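Local coordinates for Thiol:disulfide interchange protein DsbA (Neisseria meningitidis MC58, PDB 3HZ8) that probably acts as a periplasmic thiol-disulfide oxidoreductase of the DsbA type, forming disulfide bonds in other proteins, at residues L73-A78 with P134-R139. The protein carries 1 engineered substitution. Residues are numbered along the deposited sequence; the frame is centred on the assembly and turned at random.
Sequences LARLAA and PESQAR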
ATOM      1  N   LEU A  73     -10.199  -2.981   8.832  1.00  8.40           N
ATOM      2  CA  LEU A  73      -9.553  -1.959   8.015  1.00  8.17           C
ATOM      3  C   LEU A  73      -8.814  -2.575   6.842  1.00  7.94           C
ATOM      4  O   LEU A  73      -8.785  -2.004   5.760  1.00  8.04           O
ATOM      5  CB  LEU A  73      -8.586  -1.117   8.860  1.00  8.14           C
ATOM      6  CG  LEU A  73      -9.207  -0.242   9.957  1.00  8.32           C
ATOM      7  CD1 LEU A  73      -8.120   0.464  10.789  1.00  9.69           C
ATOM      8  CD2 LEU A  73     -10.232   0.763   9.365  1.00  9.42           C
ATOM      9  N   ALA A  74      -8.194  -3.732   7.058  1.00  7.05           N
ATOM     10  CA  ALA A  74      -7.577  -4.465   5.954  1.00  7.72           C
ATOM     11  C   ALA A  74      -8.628  -4.921   4.924  1.00  8.61           C
ATOM     12  O   ALA A  74      -8.379  -4.851   3.709  1.00  8.92           O
ATOM     13  CB  ALA A  74      -6.753  -5.635   6.478  1.00  8.59           C
ATOM     14  N   ARG A  75      -9.805  -5.355   5.390  1.00  8.58           N
ATOM     15  CA  ARG A  75     -10.891  -5.711   4.473  1.00  9.35           C
ATOM     16  C   ARG A  75     -11.373  -4.500   3.660  1.00  9.15           C
ATOM     17  O   ARG A  75     -11.701  -4.632   2.470  1.00  9.27           O
ATOM     18  CB  ARG A  75     -12.060  -6.343   5.230  1.00  9.75           C
ATOM     19  CG  ARG A  75     -12.962  -7.147   4.305  1.00 12.89           C
ATOM     20  CD  ARG A  75     -14.012  -7.969   5.038  1.00 16.60           C
ATOM     21  NE  ARG A  75     -14.709  -8.804   4.069  1.00 19.82           N
ATOM     22  CZ  ARG A  75     -15.726  -9.612   4.353  1.00 21.64           C
ATOM     23  NH1 ARG A  75     -16.184  -9.699   5.594  1.00 23.64           N
ATOM     24  NH2 ARG A  75     -16.288 -10.330   3.379  1.00 22.02           N
ATOM     25  N   LEU A  76     -11.425  -3.330   4.300  1.00  9.27           N
ATOM     26  CA  LEU A  76     -11.683  -2.075   3.576  1.00  9.70           C
ATOM     27  C   LEU A  76     -10.629  -1.812   2.503  1.00 10.11           C
ATOM     28  O   LEU A  76     -10.979  -1.451   1.377  1.00 10.49           O
ATOM     29  CB  LEU A  76     -11.759  -0.884   4.539  1.00  8.93           C
ATOM     30  CG  LEU A  76     -11.929   0.501   3.899  1.00  9.71           C
ATOM     31  CD1 LEU A  76     -13.121   0.544   2.946  1.00  9.20           C
ATOM     32  CD2 LEU A  76     -12.005   1.585   4.948  1.00 11.09           C
ATOM     33  N   ALA A  77      -9.347  -1.948   2.857  1.00  9.64           N
ATOM     34  CA  ALA A  77      -8.269  -1.733   1.882  1.00 10.62           C
ATOM     35  C   ALA A  77      -8.438  -2.690   0.698  1.00 10.46           C
ATOM     36  O   ALA A  77      -8.309  -2.283  -0.477  1.00 11.67           O
ATOM     37  CB  ALA A  77      -6.909  -1.915   2.538  1.00 10.32           C
ATOM     38  N   ALA A  78      -8.743  -3.950   1.008  1.00 10.86           N
ATOM     39  CA  ALA A  78      -9.000  -4.963  -0.011  1.00 11.43           C
ATOM     40  C   ALA A  78     -10.147  -4.510  -0.913  1.00 12.44           C
ATOM     41  O   ALA A  78     -10.023  -4.537  -2.134  1.00 13.17           O
ATOM     42  CB  ALA A  78      -9.324  -6.283   0.649  1.00 11.58           C
ATOM     43  N   PRO A 134     -16.541 -12.554  -0.629  1.00 19.22           N
ATOM     44  CA  PRO A 134     -15.501 -13.388  -0.039  1.00 19.33           C
ATOM     45  C   PRO A 134     -14.072 -12.991  -0.455  1.00 19.06           C
ATOM     46  O   PRO A 134     -13.166 -13.243   0.326  1.00 19.28           O
ATOM     47  CB  PRO A 134     -15.826 -14.793  -0.566  1.00 19.23           C
ATOM     48  CG  PRO A 134     -17.258 -14.727  -0.966  1.00 19.85           C
ATOM     49  CD  PRO A 134     -17.460 -13.339  -1.473  1.00 18.98           C
ATOM     50  N   GLU A 135     -13.895 -12.410  -1.653  1.00 19.50           N
ATOM     51  CA  GLU A 135     -12.573 -11.935  -2.139  1.00 19.70           C
ATOM     52  C   GLU A 135     -11.916 -11.026  -1.089  1.00 20.09           C
ATOM     53  O   GLU A 135     -10.755 -11.243  -0.719  1.00 20.29           O
ATOM     54  CB  GLU A 135     -12.666 -11.257  -3.536  1.00 19.82           C
ATOM     55  CG  GLU A 135     -11.291 -10.862  -4.183  1.00 19.65           C
ATOM     56  CD  GLU A 135     -11.373 -10.093  -5.533  1.00 19.29           C
ATOM     57  OE1 GLU A 135     -12.323 -10.296  -6.314  1.00 15.05           O
ATOM     58  OE2 GLU A 135     -10.462  -9.275  -5.824  1.00 19.48           O
ATOM     59  N   SER A 136     -12.670 -10.051  -0.569  1.00 19.89           N
ATOM     60  CA  SER A 136     -12.115  -9.107   0.413  1.00 19.42           C
ATOM     61  C   SER A 136     -11.686  -9.764   1.738  1.00 19.22           C
ATOM     62  O   SER A 136     -10.691  -9.357   2.345  1.00 19.05           O
ATOM     63  CB  SER A 136     -13.059  -7.923   0.645  1.00 19.21           C
ATOM     64  OG  SER A 136     -14.201  -8.291   1.399  1.00 18.00           O
ATOM     65  N   GLN A 137     -12.409 -10.793   2.178  1.00 19.49           N
ATOM     66  CA  GLN A 137     -12.039 -11.519   3.390  1.00 20.18           C
ATOM     67  C   GLN A 137     -10.705 -12.247   3.196  1.00 20.14           C
ATOM     68  O   GLN A 137      -9.890 -12.334   4.120  1.00 20.23           O
ATOM     69  CB  GLN A 137     -13.144 -12.511   3.797  1.00 20.06           C
ATOM     70  CG  GLN A 137     -12.896 -13.233   5.124  1.00 21.48           C
ATOM     71  CD  GLN A 137     -14.124 -13.963   5.683  1.00 21.88           C
ATOM     72  OE1 GLN A 137     -15.268 -13.590   5.414  1.00 21.38           O
ATOM     73  NE2 GLN A 137     -13.881 -14.999   6.482  1.00 24.79           N
ATOM     74  N   ALA A 138     -10.489 -12.749   1.983  1.00 19.80           N
ATOM     75  CA  ALA A 138      -9.256 -13.458   1.666  1.00 19.45           C
ATOM     76  C   ALA A 138      -8.098 -12.501   1.343  1.00 18.73           C
ATOM     77  O   ALA A 138      -6.948 -12.829   1.633  1.00 18.87           O
ATOM     78  CB  ALA A 138      -9.481 -14.452   0.555  1.00 19.78           C
ATOM     79  N   ARG A 139      -8.384 -11.354   0.722  1.00 17.82           N
ATOM     80  CA  ARG A 139      -7.369 -10.292   0.586  1.00 16.73           C
ATOM     81  C   ARG A 139      -6.887  -9.811   1.986  1.00 16.36           C
ATOM     82  O   ARG A 139      -5.686  -9.608   2.194  1.00 15.76           O
ATOM     83  CB  ARG A 139      -7.859  -9.123  -0.288  1.00 17.15           C
ATOM     84  CG  ARG A 139      -7.771  -9.290  -1.850  1.00 16.57           C
ATOM     85  CD  ARG A 139      -8.508  -8.114  -2.501  1.00 17.46           C
ATOM     86  NE  ARG A 139      -8.690  -8.136  -3.962  1.00 19.04           N
ATOM     87  CZ  ARG A 139      -7.987  -7.395  -4.816  1.00 17.95           C
ATOM     88  NH1 ARG A 139      -6.998  -6.633  -4.365  1.00 17.13           N
ATOM     89  NH2 ARG A 139      -8.265  -7.427  -6.122  1.00 15.90           N
TER
HETATM   90  O   HOH W   1     -17.352 -12.776   4.125  1.00 23.23           O
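The hydroxyl OG of S136 accepts a hydrogen bond from R75 NE at 2.8 Å. The bond is fairly straight (162° at the hydrogen), and OG lies close to the guanidinium plane. A130 O, Y131 O and S133 O also lie within hydrogen-bonding reach of OG. They share its single proton, which can go to one at a time or be split. R75 runs out extended from helix 71-83, and its CG and CD pass alongside S136. Its NH2 bonds to S133 O, and the guanidinium makes a cation-pi contact with Y131. The CB of Q137 lies over one guanidinium face, toward the rim, 3.8 Å from R75 NH2. The amide of Q137 is steeply turned, its plane 72° from the guanidinium. A water bridges the two, accepting from R75 NH2 at 2.8 Å and donating to Q137 OE1.

One turn further along helix 71-83, the backbones come closest at A78, whose CA is 5.2 Å from S136 CA. A78 CB meets R139 CB at 3.3 Å, a tight approach. R139 then extends past A78 and grips E135 side-on, with NE and NH2 both bonded to OE2. This salt bridge lies within helix 134-149.

The axes of segments 73-78 and 134-139 come within 8.0 Å, with their directions 121° apart. The contact joins two helices of the helical part inserted in the DsbA thioredoxin fold. R75 thus ties helix 71-83 to the N-terminal part of helix 134-149, and its charge is probably eased by the carbonyl and the aromatic ring beside it.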